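Local atomic coordinates of uncharacterized protein (Eubacterium siraeum, PDB entry 4OBM), a protein that is of unknown function but belongs to the LytR-CpsA-Psr family, whose better-studied members attach glycopolymers to the bacterial cell wall. Residues Thr37-Tyr41 / Ile70-Glu75. Numbering follows the deposited sequence.
Sequences TPDKY and IKQICE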
ATOM      1  N   THR A  37      10.378 -12.096   8.916  1.00 28.73           N
ATOM      2  CA  THR A  37       9.494 -11.026   9.347  1.00 27.43           C
ATOM      3  C   THR A  37       9.439  -9.983   8.263  1.00 28.94           C
ATOM      4  O   THR A  37      10.500  -9.634   7.733  1.00 28.87           O
ATOM      5  CB  THR A  37      10.054 -10.402  10.646  1.00 32.77           C
ATOM      6  OG1 THR A  37      10.593 -11.424  11.483  1.00 37.56           O
ATOM      7  CG2 THR A  37       9.034  -9.548  11.383  1.00 28.41           C
ATOM      8  N   PRO A  38       8.256  -9.421   7.929  1.00 25.63           N
ATOM      9  CA  PRO A  38       8.217  -8.359   6.905  1.00 24.14           C
ATOM     10  C   PRO A  38       9.116  -7.151   7.238  1.00 25.16           C
ATOM     11  O   PRO A  38       9.256  -6.769   8.412  1.00 20.88           O
ATOM     12  CB  PRO A  38       6.742  -7.950   6.877  1.00 25.34           C
ATOM     13  CG  PRO A  38       6.016  -9.122   7.368  1.00 30.11           C
ATOM     14  CD  PRO A  38       6.895  -9.726   8.423  1.00 26.78           C
ATOM     15  N   ASP A  39       9.744  -6.586   6.190  1.00 23.24           N
ATOM     16  CA  ASP A  39      10.602  -5.397   6.266  1.00 24.96           C
ATOM     17  C   ASP A  39       9.878  -4.140   5.802  1.00 27.65           C
ATOM     18  O   ASP A  39      10.327  -3.040   6.119  1.00 26.17           O
ATOM     19  CB  ASP A  39      11.872  -5.574   5.412  1.00 27.66           C
ATOM     20  CG  ASP A  39      13.042  -6.155   6.163  1.00 47.28           C
ATOM     21  OD1 ASP A  39      13.432  -5.565   7.208  1.00 50.72           O
ATOM     22  OD2 ASP A  39      13.582  -7.192   5.709  1.00 53.20           O
ATOM     23  N   LYS A  40       8.815  -4.286   4.993  1.00 24.34           N
ATOM     24  CA  LYS A  40       8.085  -3.121   4.461  1.00 23.18           C
ATOM     25  C   LYS A  40       6.635  -3.176   4.838  1.00 25.62           C
ATOM     26  O   LYS A  40       6.066  -4.259   4.976  1.00 25.24           O
ATOM     27  CB  LYS A  40       8.270  -2.968   2.951  1.00 24.53           C
ATOM     28  CG  LYS A  40       9.655  -2.424   2.654  1.00 30.88           C
ATOM     29  CD  LYS A  40       9.953  -2.308   1.191  1.00 36.92           C
ATOM     30  CE  LYS A  40      11.443  -2.169   0.963  1.00 40.24           C
ATOM     31  NZ  LYS A  40      12.018  -0.953   1.609  1.00 37.24           N
ATOM     32  N   TYR A  41       6.072  -2.005   5.125  1.00 22.03           N
ATOM     33  CA  TYR A  41       4.704  -1.862   5.634  1.00 22.75           C
ATOM     34  C   TYR A  41       4.042  -0.691   4.955  1.00 25.85           C
ATOM     35  O   TYR A  41       4.636   0.371   4.848  1.00 23.10           O
ATOM     36  CB  TYR A  41       4.709  -1.678   7.172  1.00 25.32           C
ATOM     37  CG  TYR A  41       5.341  -2.832   7.919  1.00 26.97           C
ATOM     38  CD1 TYR A  41       6.715  -2.877   8.142  1.00 28.32           C
ATOM     39  CD2 TYR A  41       4.576  -3.910   8.350  1.00 28.44           C
ATOM     40  CE1 TYR A  41       7.315  -3.974   8.757  1.00 26.86           C
ATOM     41  CE2 TYR A  41       5.161  -5.003   8.993  1.00 29.61           C
ATOM     42  CZ  TYR A  41       6.533  -5.027   9.196  1.00 32.05           C
ATOM     43  OH  TYR A  41       7.123  -6.103   9.802  1.00 26.44           O
ATOM     44  N   ILE A  70       7.075  -1.404  14.473  1.00 25.47           N
ATOM     45  CA  ILE A  70       6.087  -2.066  13.627  1.00 26.27           C
ATOM     46  C   ILE A  70       6.550  -3.504  13.377  1.00 29.10           C
ATOM     47  O   ILE A  70       5.768  -4.434  13.577  1.00 29.39           O
ATOM     48  CB  ILE A  70       5.875  -1.298  12.282  1.00 30.18           C
ATOM     49  CG1 ILE A  70       5.404   0.146  12.480  1.00 32.20           C
ATOM     50  CG2 ILE A  70       4.916  -2.052  11.337  1.00 32.00           C
ATOM     51  CD1 ILE A  70       4.056   0.303  13.126  1.00 48.30           C
ATOM     52  N   LYS A  71       7.836  -3.678  12.986  1.00 24.43           N
ATOM     53  CA  LYS A  71       8.425  -4.980  12.696  1.00 23.33           C
ATOM     54  C   LYS A  71       8.382  -5.905  13.902  1.00 29.25           C
ATOM     55  O   LYS A  71       8.018  -7.066  13.726  1.00 29.65           O
ATOM     56  CB  LYS A  71       9.849  -4.843  12.167  1.00 24.97           C
ATOM     57  CG  LYS A  71      10.447  -6.165  11.699  1.00 24.03           C
ATOM     58  CD  LYS A  71      11.722  -5.981  10.933  1.00 23.48           C
ATOM     59  CE  LYS A  71      12.174  -7.336  10.460  1.00 22.53           C
ATOM     60  NZ  LYS A  71      13.518  -7.296   9.857  1.00 28.04           N
ATOM     61  N   GLN A  72       8.733  -5.410  15.116  1.00 26.82           N
ATOM     62  CA  GLN A  72       8.721  -6.226  16.342  1.00 26.77           C
ATOM     63  C   GLN A  72       7.314  -6.720  16.628  1.00 30.49           C
ATOM     64  O   GLN A  72       7.132  -7.904  16.886  1.00 30.98           O
ATOM     65  CB  GLN A  72       9.266  -5.445  17.555  1.00 28.97           C
ATOM     66  CG  GLN A  72      10.787  -5.345  17.601  1.00 39.64           C
ATOM     67  CD  GLN A  72      11.281  -4.449  18.713  1.00 43.52           C
ATOM     68  OE1 GLN A  72      10.686  -3.417  19.057  1.00 32.79           O
ATOM     69  NE2 GLN A  72      12.405  -4.818  19.281  1.00 32.13           N
ATOM     70  N   ILE A  73       6.316  -5.819  16.520  1.00 26.34           N
ATOM     71  CA  ILE A  73       4.907  -6.124  16.722  1.00 25.57           C
ATOM     72  C   ILE A  73       4.466  -7.176  15.709  1.00 30.35           C
ATOM     73  O   ILE A  73       3.850  -8.156  16.110  1.00 30.31           O
ATOM     74  CB  ILE A  73       4.032  -4.832  16.672  1.00 27.97           C
ATOM     75  CG1 ILE A  73       4.387  -3.903  17.864  1.00 28.16           C
ATOM     76  CG2 ILE A  73       2.528  -5.173  16.658  1.00 26.89           C
ATOM     77  CD1 ILE A  73       4.165  -2.407  17.613  1.00 33.89           C
ATOM     78  N   CYS A  74       4.825  -7.008  14.418  1.00 28.46           N
ATOM     79  CA  CYS A  74       4.478  -7.969  13.369  1.00 28.28           C
ATOM     80  C   CYS A  74       5.089  -9.359  13.658  1.00 32.36           C
ATOM     81  O   CYS A  74       4.435 -10.376  13.380  1.00 33.16           O
ATOM     82  CB  CYS A  74       4.883  -7.459  11.989  1.00 27.60           C
ATOM     83  SG  CYS A  74       4.200  -8.420  10.613  1.00 30.75           S
ATOM     84  N   GLU A  75       6.305  -9.407  14.239  1.00 27.90           N
ATOM     85  CA  GLU A  75       6.962 -10.683  14.564  1.00 27.85           C
ATOM     86  C   GLU A  75       6.218 -11.418  15.672  1.00 33.81           C
ATOM     87  O   GLU A  75       5.944 -12.611  15.551  1.00 32.72           O
ATOM     88  CB  GLU A  75       8.435 -10.479  14.960  1.00 29.29           C
ATOM     89  CG  GLU A  75       9.194 -11.758  15.337  1.00 38.10           C
ATOM     90  CD  GLU A  75       9.215 -12.926  14.361  1.00 52.77           C
ATOM     91  OE1 GLU A  75       8.914 -12.729  13.158  1.00 26.65           O
ATOM     92  OE2 GLU A  75       9.576 -14.042  14.800  1.00 48.28           O
TER
HETATM   93  O   HOH W   1      13.380  -9.904   8.543  1.00 33.41           O
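Ile70 CG2 sits over the centre of the Tyr41 ring, 3.5 Å from its centroid and 12° off the ring normal, a CH-pi contact on the buried side of this interface. With CG2 anti to the backbone N, the methyl is directed at the ring while the CG1 branch leads away from it; the Ile70 side chain also touches Ile64 and Val82. Cys74 approaches differently: its SG lies in the ring plane at the edge, 5.2 Å from the centroid, and also packs 3.7 Å from Pro38 CD. The Tyr41 hydroxyl meets the helix as well, OH lying 3.4 Å from Cys74 CB and close to Lys71 CA, and it donates a weak hydrogen bond back to Pro38 O. These residues join the start of helix 70-90 to the lead-in and first residues of strand 40-47, within a mixed sheet; Asp39 and Lys40 both face Leu30 of strand 24-30, forming a classic beta bulge just before Tyr41. The solvent side of the contact is polar and looser. Lys71 runs extended from CG to NZ, its methylenes passing Pro38 O and the side chain of Thr37, and NZ forms a salt bridge 3.2 Å from Asp39 OD1, reached from 49° out of the carboxylate plane. A water accepts from the same NZ and donates to Thr37 O, adding an indirect link. Replacing Lys71 with a methionine would probably leave the Asp39 carboxylate without this charged mate and break the water bridge to Thr37 O. Glu75, one turn along the helix from Lys71, accepts from Thr37 OG1, which lies 2.7 Å from Glu75 OE1, the two side chains crossing at about a right angle and the hydroxyl standing 56° out of the carboxylate plane.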